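Local coordinates for putative sugar binding protein (Salmonella enterica subsp. enterica serovar Typhimurium, PDB 3KNZ), which probably binds phosphorylated sugars or related carbohydrate derivatives through its paired SIS domains, though its true substrate and any enzymatic activity remain unestablished, at residues P85-L93 / A116-H125; R35-T46 / L171-Q180. One frame throughout, in Å; residues are numbered along the deposited sequence. Where two conformers were deposited one is given.

Contact 1: P85-L93 / A116-H125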
loop_
_atom_site.group_PDB
_atom_site.type_symbol
_atom_site.label_atom_id
_atom_site.label_comp_id
_atom_site.label_asym_id
_atom_site.label_seq_id
_atom_site.Cartn_x
_atom_site.Cartn_y
_atom_site.Cartn_z
ATOM N N PRO A 85 -7.026 4.285 6.346
ATOM C CA PRO A 85 -8.419 4.471 6.746
ATOM C C PRO A 85 -9.445 4.519 5.606
ATOM O O PRO A 85 -10.533 3.964 5.754
ATOM C CB PRO A 85 -8.389 5.807 7.490
ATOM C CG PRO A 85 -6.981 5.953 7.963
ATOM C CD PRO A 85 -6.129 5.293 6.941
ATOM N N PHE A 86 -9.111 5.154 4.482
ATOM C CA PHE A 86 -10.080 5.293 3.386
ATOM C C PHE A 86 -10.448 3.945 2.771
ATOM O O PHE A 86 -11.512 3.806 2.167
ATOM C CB PHE A 86 -9.605 6.288 2.312
ATOM C CG PHE A 86 -8.410 5.822 1.522
ATOM C CD1 PHE A 86 -8.571 5.074 0.365
ATOM C CD2 PHE A 86 -7.123 6.144 1.929
ATOM C CE1 PHE A 86 -7.464 4.642 -0.364
ATOM C CE2 PHE A 86 -6.018 5.726 1.209
ATOM C CZ PHE A 86 -6.184 4.972 0.064
HETATM N N MSE A 87 -9.573 2.958 2.933
HETATM C CA MSE A 87 -9.838 1.603 2.446
HETATM C C MSE A 87 -10.941 0.935 3.277
HETATM O O MSE A 87 -11.604 0.013 2.797
HETATM C CB MSE A 87 -8.575 0.736 2.520
HETATM C CG MSE A 87 -7.440 1.180 1.622
HETATM SE SE MSE A 87 -7.828 0.798 -0.231
HETATM C CE MSE A 87 -7.638 -1.135 -0.232
ATOM N N LEU A 88 -11.114 1.373 4.527
ATOM C CA LEU A 88 -12.164 0.827 5.394
ATOM C C LEU A 88 -13.503 1.529 5.174
ATOM O O LEU A 88 -13.991 2.253 6.036
ATOM C CB LEU A 88 -11.772 0.923 6.867
ATOM C CG LEU A 88 -10.739 -0.084 7.332
ATOM C CD1 LEU A 88 -10.397 0.177 8.793
ATOM C CD2 LEU A 88 -11.284 -1.501 7.122
ATOM N N ASP A 89 -14.094 1.304 4.008
ATOM C CA ASP A 89 -15.380 1.892 3.689
ATOM C C ASP A 89 -16.497 1.041 4.287
ATOM O O ASP A 89 -16.248 -0.038 4.830
ATOM C CB ASP A 89 -15.532 2.038 2.171
ATOM C CG ASP A 89 -15.259 0.742 1.428
ATOM O OD1 ASP A 89 -14.650 0.805 0.344
ATOM O OD2 ASP A 89 -15.623 -0.338 1.932
ATOM N N ASP A 90 -17.726 1.533 4.195
ATOM C CA ASP A 90 -18.864 0.822 4.769
ATOM C C ASP A 90 -19.041 -0.571 4.178
ATOM O O ASP A 90 -19.309 -1.532 4.913
ATOM C CB ASP A 90 -20.159 1.630 4.599
ATOM C CG ASP A 90 -20.198 2.869 5.477
ATOM O OD1 ASP A 90 -19.663 2.820 6.601
ATOM O OD2 ASP A 90 -20.780 3.889 5.055
ATOM N N GLU A 91 -18.865 -0.691 2.867
ATOM C CA GLU A 91 -19.078 -1.963 2.204
ATOM C C GLU A 91 -18.012 -2.985 2.624
ATOM O O GLU A 91 -18.300 -4.174 2.726
ATOM C CB GLU A 91 -19.152 -1.747 0.690
ATOM C CG GLU A 91 -20.056 -2.729 -0.030
ATOM C CD GLU A 91 -20.697 -2.117 -1.257
ATOM O OE1 GLU A 91 -20.475 -0.916 -1.507
ATOM O OE2 GLU A 91 -21.442 -2.828 -1.960
ATOM N N THR A 92 -16.800 -2.511 2.899
ATOM C CA THR A 92 -15.735 -3.394 3.348
ATOM C C THR A 92 -15.991 -3.829 4.782
ATOM O O THR A 92 -15.741 -4.973 5.136
ATOM C CB THR A 92 -14.362 -2.723 3.290
ATOM O OG1 THR A 92 -14.041 -2.399 1.931
ATOM C CG2 THR A 92 -13.282 -3.656 3.863
ATOM N N LEU A 93 -16.486 -2.907 5.605
ATOM C CA LEU A 93 -16.810 -3.200 7.005
ATOM C C LEU A 93 -18.061 -4.075 7.125
ATOM O O LEU A 93 -18.239 -4.787 8.120
ATOM C CB LEU A 93 -17.004 -1.900 7.789
ATOM C CG LEU A 93 -15.740 -1.072 8.017
ATOM C CD1 LEU A 93 -16.073 0.320 8.516
ATOM C CD2 LEU A 93 -14.829 -1.795 8.993
ATOM N N ALA A 116 -12.852 6.248 10.239
ATOM C CA ALA A 116 -12.793 4.811 9.991
ATOM C C ALA A 116 -13.310 4.070 11.227
ATOM O O ALA A 116 -14.142 3.172 11.121
ATOM C CB ALA A 116 -11.377 4.380 9.636
HETATM N N MSE A 117 -12.836 4.474 12.401
HETATM C CA MSE A 117 -13.267 3.857 13.651
HETATM C C MSE A 117 -14.769 4.016 13.869
HETATM O O MSE A 117 -15.443 3.068 14.280
HETATM C CB MSE A 117 -12.501 4.459 14.824
HETATM C CG MSE A 117 -11.038 4.101 14.801
HETATM SE SE MSE A 117 -10.008 5.121 16.072
HETATM C CE MSE A 117 -10.875 4.550 17.729
ATOM N N GLU A 118 -15.294 5.205 13.594
ATOM C CA GLU A 118 -16.729 5.437 13.748
ATOM C C GLU A 118 -17.512 4.575 12.762
ATOM O O GLU A 118 -18.596 4.091 13.084
ATOM C CB GLU A 118 -17.083 6.927 13.616
ATOM C CG GLU A 118 -16.704 7.740 14.849
ATOM C CD GLU A 118 -16.813 9.250 14.653
ATOM O OE1 GLU A 118 -16.977 9.710 13.500
ATOM O OE2 GLU A 118 -16.719 9.985 15.663
ATOM N N ARG A 119 -16.963 4.353 11.573
ATOM C CA ARG A 119 -17.653 3.508 10.607
ATOM C C ARG A 119 -17.661 2.056 11.061
ATOM O O ARG A 119 -18.668 1.363 10.907
ATOM C CB ARG A 119 -17.045 3.632 9.214
ATOM C CG ARG A 119 -17.334 4.968 8.539
ATOM C CD ARG A 119 -16.945 4.953 7.064
ATOM N NE ARG A 119 -15.543 4.595 6.855
ATOM C CZ ARG A 119 -14.530 5.462 6.848
ATOM N NH1 ARG A 119 -14.743 6.757 7.043
ATOM N NH2 ARG A 119 -13.291 5.028 6.648
ATOM N N ALA A 120 -16.548 1.605 11.630
ATOM C CA ALA A 120 -16.444 0.233 12.111
ATOM C C ALA A 120 -17.374 0.027 13.298
ATOM O O ALA A 120 -18.031 -1.010 13.429
ATOM C CB ALA A 120 -15.009 -0.091 12.503
ATOM N N ARG A 121 -17.449 1.036 14.150
ATOM C CA ARG A 121 -18.258 0.944 15.346
ATOM C C ARG A 121 -19.750 0.876 15.005
ATOM O O ARG A 121 -20.499 0.118 15.617
ATOM C CB ARG A 121 -17.961 2.138 16.257
ATOM C CG ARG A 121 -18.150 1.856 17.732
ATOM C CD ARG A 121 -17.836 3.085 18.541
ATOM N NE ARG A 121 -17.580 2.770 19.939
ATOM C CZ ARG A 121 -17.284 3.681 20.857
ATOM N NH1 ARG A 121 -17.224 4.963 20.525
ATOM N NH2 ARG A 121 -17.056 3.317 22.111
ATOM N N ASN A 122 -20.176 1.650 14.013
ATOM C CA ASN A 122 -21.586 1.699 13.637
ATOM C C ASN A 122 -22.124 0.390 13.087
ATOM O O ASN A 122 -23.335 0.185 13.036
ATOM C CB ASN A 122 -21.836 2.828 12.632
ATOM C CG ASN A 122 -21.584 4.213 13.226
ATOM O OD1 ASN A 122 -21.597 4.396 14.452
ATOM N ND2 ASN A 122 -21.357 5.197 12.355
ATOM N N VAL A 123 -21.224 -0.498 12.685
ATOM C CA VAL A 123 -21.621 -1.780 12.125
ATOM C C VAL A 123 -21.416 -2.948 13.103
ATOM O O VAL A 123 -21.777 -4.084 12.800
ATOM C CB VAL A 123 -20.893 -2.026 10.794
ATOM C CG1 VAL A 123 -20.965 -3.470 10.396
ATOM C CG2 VAL A 123 -21.490 -1.144 9.718
ATOM N N GLY A 124 -20.854 -2.674 14.277
ATOM C CA GLY A 124 -20.672 -3.719 15.280
ATOM C C GLY A 124 -19.253 -4.175 15.585
ATOM O O GLY A 124 -19.051 -5.010 16.463
ATOM N N HIS A 125 -18.261 -3.648 14.878
ATOM C CA HIS A 125 -16.879 -4.039 15.147
ATOM C C HIS A 125 -16.396 -3.365 16.429
ATOM O O HIS A 125 -16.830 -2.262 16.755
ATOM C CB HIS A 125 -15.956 -3.664 13.983
ATOM C CG HIS A 125 -16.332 -4.293 12.679
ATOM N ND1 HIS A 125 -16.042 -5.606 12.376
ATOM C CD2 HIS A 125 -16.962 -3.787 11.593
ATOM C CE1 HIS A 125 -16.492 -5.885 11.164
ATOM N NE2 HIS A 125 -17.055 -4.798 10.668
HETATM O O HOH W 1 -19.810 1.451 8.604
#
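Arg119, reaching from helix 111-122, clasps the carbonyl of Leu88 side-on. Arg119 NE and NH2 both donate to Leu88 O, each at 2.9 Å, and the oxygen lies close to the guanidinium plane. Both bonds are bent at the hydrogen. They also approach the carbonyl differently: NE is tilted only a little from its plane, NH2 stands well above it. A bend at chi3 (-56°) turns the guanidinium group back over its own helix, one face lying on Ala116 CA. The second polar tie joins His125 and Leu93. His125 NE2 donates to Leu93 O at 2.8 Å in a nearly straight bond (174°), within the ring plane and along a carbonyl lone pair, while ND1 on the other side of the ring takes the backbone N-H of Ala99.

Apolar contacts fill the space between these ties. Leu93 presses CD1 onto the helix backbone at Ala120 N, 3.4 Å away, and lays CD2 against Ala120 CB and the His125 ring. At the other end Pro85 CB meets Ala116 CB at 3.9 Å; the Leu88 side chain packs on Ile54 and Thr56 of strand 52-56.

Charge plays a looser part. Asp90 crosses the Arg119 chain at about a right angle, Asp90 OD1 resting 3.5 Å from Arg119 CD, too far from NE for a salt bridge.

Around these ties, Asp89 OD2 caps helix 90-95 through Thr92 N, and a Schellman motif at Gly124 ends helix 111-122 just before His125. Glu91 pairs with Arg74 of the second subunit. Two side chains thus hold backbone carbonyls, fixing the turn after strand 80-83 and the short helix to a neighbouring helix of the parallel alpha/beta SIS fold, in a segment that also forms part of the dimer interface.

Contact 2: R35-T46 / L171-Q180; sequences REDLWRAAQALT and LLALAVAGQQ
Helices 36-46 and 171-179 cross at -52°, their axes approaching to 8.4 Å, and come closest where Ala42 faces Val176, with CA atoms 4.6 Å apart. Small side chains permit this: Ala42 CB lies 3.5 Å from Ala175 O, with the methyls of Ala175 and Val176 close by. Toward the start of the first helix, Leu38 spreads its two methyls over successive residues, CD1 on Leu171 CB at 3.5 Å and CD2 on Leu172. Its CD1 also lies over the centre of the Arg35 guanidinium, whose rotation is fixed by NE and NH2 donating side-on, one to each carboxylate oxygen of Asp37; Arg35 NH1 turns instead to Asn168.

Trp39 extends its six-membered ring along the side of the second helix. Ala175 CB sits over one face, and Trp39 CH2 comes to 4.0 Å from Gly178 CA, the indole lying close against the bare backbone there. Gln179, bent at chi2 (-77°), is a knob in the hole formed by Trp39, Ala42, Gln43 and Thr46; Gln179 CG touches Trp39 CE3 at 3.7 Å, with the amide plane steeply inclined to the ring.

The pairing joins a helix near the N-terminus to the long helix that follows the first parallel sheet of the SIS fold. The far side of this long helix, at Ala173 and Ala177, packs on helix 59-76.

At the C-terminal ends Leu45 CD1 meets Val176 CG2 at 3.7 Å. Beside it, the extended chain of Gln180 runs past Thr46 in the opposite direction and donates from NE2 to Thr46 OG1 at 2.9 Å, the hydroxyl oxygen close to the amide plane. That hydroxyl donates in turn to Ala42 O, on the face of its carbonyl opposite Thr46 N, while Gln180 OE1 accepts from Arg182.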
loop_
_atom_site.group_PDB
_atom_site.type_symbol
_atom_site.label_atom_id
_atom_site.label_comp_id
_atom_site.label_asym_id
_atom_site.label_seq_id
_atom_site.Cartn_x
_atom_site.Cartn_y
_atom_site.Cartn_z
ATOM N N ARG A 35 -0.151 -3.581 32.029
ATOM C CA ARG A 35 -1.019 -2.945 31.064
ATOM C C ARG A 35 -2.424 -3.515 31.148
ATOM O O ARG A 35 -2.813 -4.342 30.328
ATOM C CB ARG A 35 -0.427 -3.160 29.673
ATOM C CG ARG A 35 0.974 -2.574 29.505
ATOM C CD ARG A 35 0.937 -1.056 29.519
ATOM N NE ARG A 35 0.007 -0.560 28.503
ATOM C CZ ARG A 35 0.336 -0.238 27.254
ATOM N NH1 ARG A 35 1.592 -0.324 26.831
ATOM N NH2 ARG A 35 -0.604 0.190 26.422
ATOM N N GLU A 36 -3.185 -3.076 32.148
ATOM C CA GLU A 36 -4.557 -3.547 32.301
ATOM C C GLU A 36 -5.365 -3.207 31.057
ATOM O O GLU A 36 -6.262 -3.960 30.668
ATOM C CB GLU A 36 -5.224 -2.953 33.546
ATOM C CG GLU A 36 -4.550 -3.320 34.876
ATOM C CD GLU A 36 -4.461 -4.832 35.147
ATOM O OE1 GLU A 36 -4.412 -5.636 34.190
ATOM O OE2 GLU A 36 -4.409 -5.215 36.336
ATOM N N ASP A 37 -5.035 -2.078 30.429
ATOM C CA ASP A 37 -5.733 -1.662 29.222
ATOM C C ASP A 37 -5.560 -2.714 28.133
ATOM O O ASP A 37 -6.538 -3.109 27.495
ATOM C CB ASP A 37 -5.280 -0.275 28.749
ATOM C CG ASP A 37 -3.787 -0.183 28.530
ATOM O OD1 ASP A 37 -3.040 -0.978 29.142
ATOM O OD2 ASP A 37 -3.357 0.704 27.762
ATOM N N LEU A 38 -4.336 -3.191 27.934
ATOM C CA LEU A 38 -4.099 -4.235 26.941
ATOM C C LEU A 38 -4.866 -5.502 27.310
ATOM O O LEU A 38 -5.467 -6.145 26.445
ATOM C CB LEU A 38 -2.611 -4.548 26.804
ATOM C CG LEU A 38 -1.738 -3.418 26.260
ATOM C CD1 LEU A 38 -0.290 -3.879 26.202
ATOM C CD2 LEU A 38 -2.215 -2.960 24.893
ATOM N N TRP A 39 -4.852 -5.854 28.594
ATOM C CA TRP A 39 -5.569 -7.038 29.052
ATOM C C TRP A 39 -7.083 -6.928 28.854
ATOM O O TRP A 39 -7.705 -7.884 28.392
ATOM C CB TRP A 39 -5.200 -7.383 30.498
ATOM C CG TRP A 39 -3.828 -7.990 30.572
ATOM C CD1 TRP A 39 -2.644 -7.340 30.808
ATOM C CD2 TRP A 39 -3.492 -9.367 30.350
ATOM N NE1 TRP A 39 -1.596 -8.234 30.767
ATOM C CE2 TRP A 39 -2.088 -9.483 30.485
ATOM C CE3 TRP A 39 -4.241 -10.515 30.062
ATOM C CZ2 TRP A 39 -1.420 -10.704 30.344
ATOM C CZ3 TRP A 39 -3.580 -11.724 29.920
ATOM C CH2 TRP A 39 -2.184 -11.809 30.062
ATOM N N ARG A 40 -7.677 -5.782 29.177
ATOM C CA ARG A 40 -9.120 -5.613 28.965
ATOM C C ARG A 40 -9.465 -5.843 27.503
ATOM O O ARG A 40 -10.444 -6.514 27.188
ATOM C CB ARG A 40 -9.606 -4.229 29.395
ATOM C CG ARG A 40 -9.686 -4.039 30.899
ATOM C CD ARG A 40 -10.359 -2.721 31.264
ATOM N NE ARG A 40 -9.604 -1.567 30.777
ATOM C CZ ARG A 40 -8.586 -0.999 31.424
ATOM N NH1 ARG A 40 -8.175 -1.468 32.602
ATOM N NH2 ARG A 40 -7.972 0.045 30.885
ATOM N N ALA A 41 -8.650 -5.279 26.615
ATOM C CA ALA A 41 -8.840 -5.439 25.172
ATOM C C ALA A 41 -8.669 -6.904 24.772
ATOM O O ALA A 41 -9.403 -7.414 23.929
ATOM C CB ALA A 41 -7.864 -4.549 24.397
ATOM N N ALA A 42 -7.698 -7.582 25.378
ATOM C CA ALA A 42 -7.471 -8.993 25.093
ATOM C C ALA A 42 -8.667 -9.822 25.568
ATOM O O ALA A 42 -9.109 -10.746 24.882
ATOM C CB ALA A 42 -6.191 -9.466 25.750
ATOM N N GLN A 43 -9.196 -9.485 26.741
ATOM C CA GLN A 43 -10.359 -10.186 27.286
ATOM C C GLN A 43 -11.588 -9.963 26.408
ATOM O O GLN A 43 -12.288 -10.914 26.058
ATOM C CB GLN A 43 -10.656 -9.716 28.708
ATOM C CG GLN A 43 -11.938 -10.303 29.298
ATOM C CD GLN A 43 -12.298 -9.688 30.643
ATOM O OE1 GLN A 43 -11.472 -9.023 31.275
ATOM N NE2 GLN A 43 -13.536 -9.903 31.085
ATOM N N ALA A 44 -11.838 -8.704 26.053
ATOM C CA ALA A 44 -12.988 -8.336 25.226
ATOM C C ALA A 44 -12.951 -9.008 23.853
ATOM O O ALA A 44 -13.982 -9.401 23.304
ATOM C CB ALA A 44 -13.051 -6.826 25.069
ATOM N N LEU A 45 -11.751 -9.127 23.303
ATOM C CA LEU A 45 -11.557 -9.748 22.008
ATOM C C LEU A 45 -11.988 -11.207 22.062
ATOM O O LEU A 45 -12.762 -11.666 21.226
ATOM C CB LEU A 45 -10.083 -9.628 21.602
ATOM C CG LEU A 45 -9.608 -10.338 20.333
ATOM C CD1 LEU A 45 -8.206 -9.872 19.973
ATOM C CD2 LEU A 45 -9.647 -11.856 20.484
ATOM N N THR A 46 -11.502 -11.923 23.071
ATOM C CA THR A 46 -11.794 -13.349 23.214
ATOM C C THR A 46 -13.260 -13.638 23.522
ATOM O O THR A 46 -13.799 -14.634 23.053
ATOM C CB THR A 46 -10.936 -13.995 24.322
ATOM O OG1 THR A 46 -9.550 -13.705 24.100
ATOM C CG2 THR A 46 -11.147 -15.503 24.343
ATOM N N LEU A 171 2.913 -5.916 22.466
ATOM C CA LEU A 171 2.443 -6.243 23.811
ATOM C C LEU A 171 0.956 -6.615 23.785
ATOM O O LEU A 171 0.510 -7.460 24.562
ATOM C CB LEU A 171 2.704 -5.092 24.787
ATOM C CG LEU A 171 4.185 -4.779 25.036
ATOM C CD1 LEU A 171 4.299 -3.607 26.004
ATOM C CD2 LEU A 171 4.962 -6.006 25.532
ATOM N N LEU A 172 0.184 -5.992 22.899
ATOM C CA LEU A 172 -1.223 -6.353 22.787
ATOM C C LEU A 172 -1.326 -7.823 22.368
ATOM O O LEU A 172 -2.098 -8.585 22.953
ATOM C CB LEU A 172 -1.958 -5.446 21.796
ATOM C CG LEU A 172 -3.434 -5.790 21.546
ATOM C CD1 LEU A 172 -4.209 -5.869 22.852
ATOM C CD2 LEU A 172 -4.085 -4.787 20.598
ATOM N N ALA A 173 -0.526 -8.218 21.377
ATOM C CA ALA A 173 -0.505 -9.595 20.876
ATOM C C ALA A 173 -0.174 -10.591 21.985
ATOM O O ALA A 173 -0.752 -11.682 22.042
ATOM C CB ALA A 173 0.492 -9.729 19.730
ATOM N N LEU A 174 0.767 -10.223 22.852
ATOM C CA LEU A 174 1.142 -11.066 23.993
ATOM C C LEU A 174 0.010 -11.148 25.008
ATOM O O LEU A 174 -0.166 -12.181 25.667
ATOM C CB LEU A 174 2.434 -10.565 24.650
ATOM C CG LEU A 174 3.734 -11.148 24.080
ATOM C CD1 LEU A 174 3.639 -11.455 22.593
ATOM C CD2 LEU A 174 4.928 -10.248 24.395
ATOM N N ALA A 175 -0.755 -10.063 25.129
ATOM C CA ALA A 175 -1.897 -10.035 26.034
ATOM C C ALA A 175 -2.983 -10.979 25.509
ATOM O O ALA A 175 -3.586 -11.726 26.281
ATOM C CB ALA A 175 -2.436 -8.620 26.185
ATOM N N VAL A 176 -3.217 -10.959 24.196
ATOM C CA VAL A 176 -4.217 -11.837 23.590
ATOM C C VAL A 176 -3.799 -13.302 23.736
ATOM O O VAL A 176 -4.626 -14.160 24.063
ATOM C CB VAL A 176 -4.467 -11.494 22.095
ATOM C CG1 VAL A 176 -5.304 -12.580 21.418
ATOM C CG2 VAL A 176 -5.133 -10.120 21.963
ATOM N N ALA A 177 -2.517 -13.582 23.503
ATOM C CA ALA A 177 -2.001 -14.952 23.637
ATOM C C ALA A 177 -2.128 -15.429 25.091
ATOM O O ALA A 177 -2.419 -16.601 25.348
ATOM C CB ALA A 177 -0.549 -15.043 23.151
ATOM N N GLY A 178 -1.927 -14.519 26.039
ATOM C CA GLY A 178 -2.060 -14.856 27.451
ATOM C C GLY A 178 -3.487 -15.220 27.828
ATOM O O GLY A 178 -3.727 -16.283 28.393
ATOM N N GLN A 179 -4.431 -14.330 27.528
ATOM C CA GLN A 179 -5.847 -14.576 27.810
ATOM C C GLN A 179 -6.326 -15.903 27.246
ATOM O O GLN A 179 -7.061 -16.632 27.907
ATOM C CB GLN A 179 -6.718 -13.462 27.228
ATOM C CG GLN A 179 -6.917 -12.273 28.136
ATOM C CD GLN A 179 -7.919 -12.545 29.247
ATOM O OE1 GLN A 179 -8.780 -13.416 29.119
ATOM N NE2 GLN A 179 -7.825 -11.781 30.334
ATOM N N GLN A 180 -5.902 -16.216 26.029
ATOM C CA GLN A 180 -6.337 -17.430 25.356
ATOM C C GLN A 180 -5.473 -18.637 25.720
ATOM O O GLN A 180 -5.529 -19.672 25.066
ATOM C CB GLN A 180 -6.366 -17.176 23.848
ATOM C CG GLN A 180 -7.303 -16.011 23.496
ATOM C CD GLN A 180 -7.282 -15.593 22.038
ATOM O OE1 GLN A 180 -6.463 -16.060 21.245
ATOM N NE2 GLN A 180 -8.187 -14.684 21.681
#

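In the fold
The two contacts occupy separate parts of the same SIS half: their centres are 22 Å apart, their nearest atoms about 9 Å, and they do not touch. Along the chain contact 1 is nested inside the loop that contact 2 closes, so pairing 35-46 with 171-180 brackets all five strands of the first parallel sheet, 52-56 to 144-145. Helix 59-76 relates them further: it backs the long helix of contact 2, while its counterpart in the second subunit meets Met87, Glu91 and Thr92 of contact 1. Of the two, only contact 1 touches the other chain. No sugar is defined at either contact, and the centres of contacts 1 and 2 lie about 24 and 21 Å from the centre of the chain.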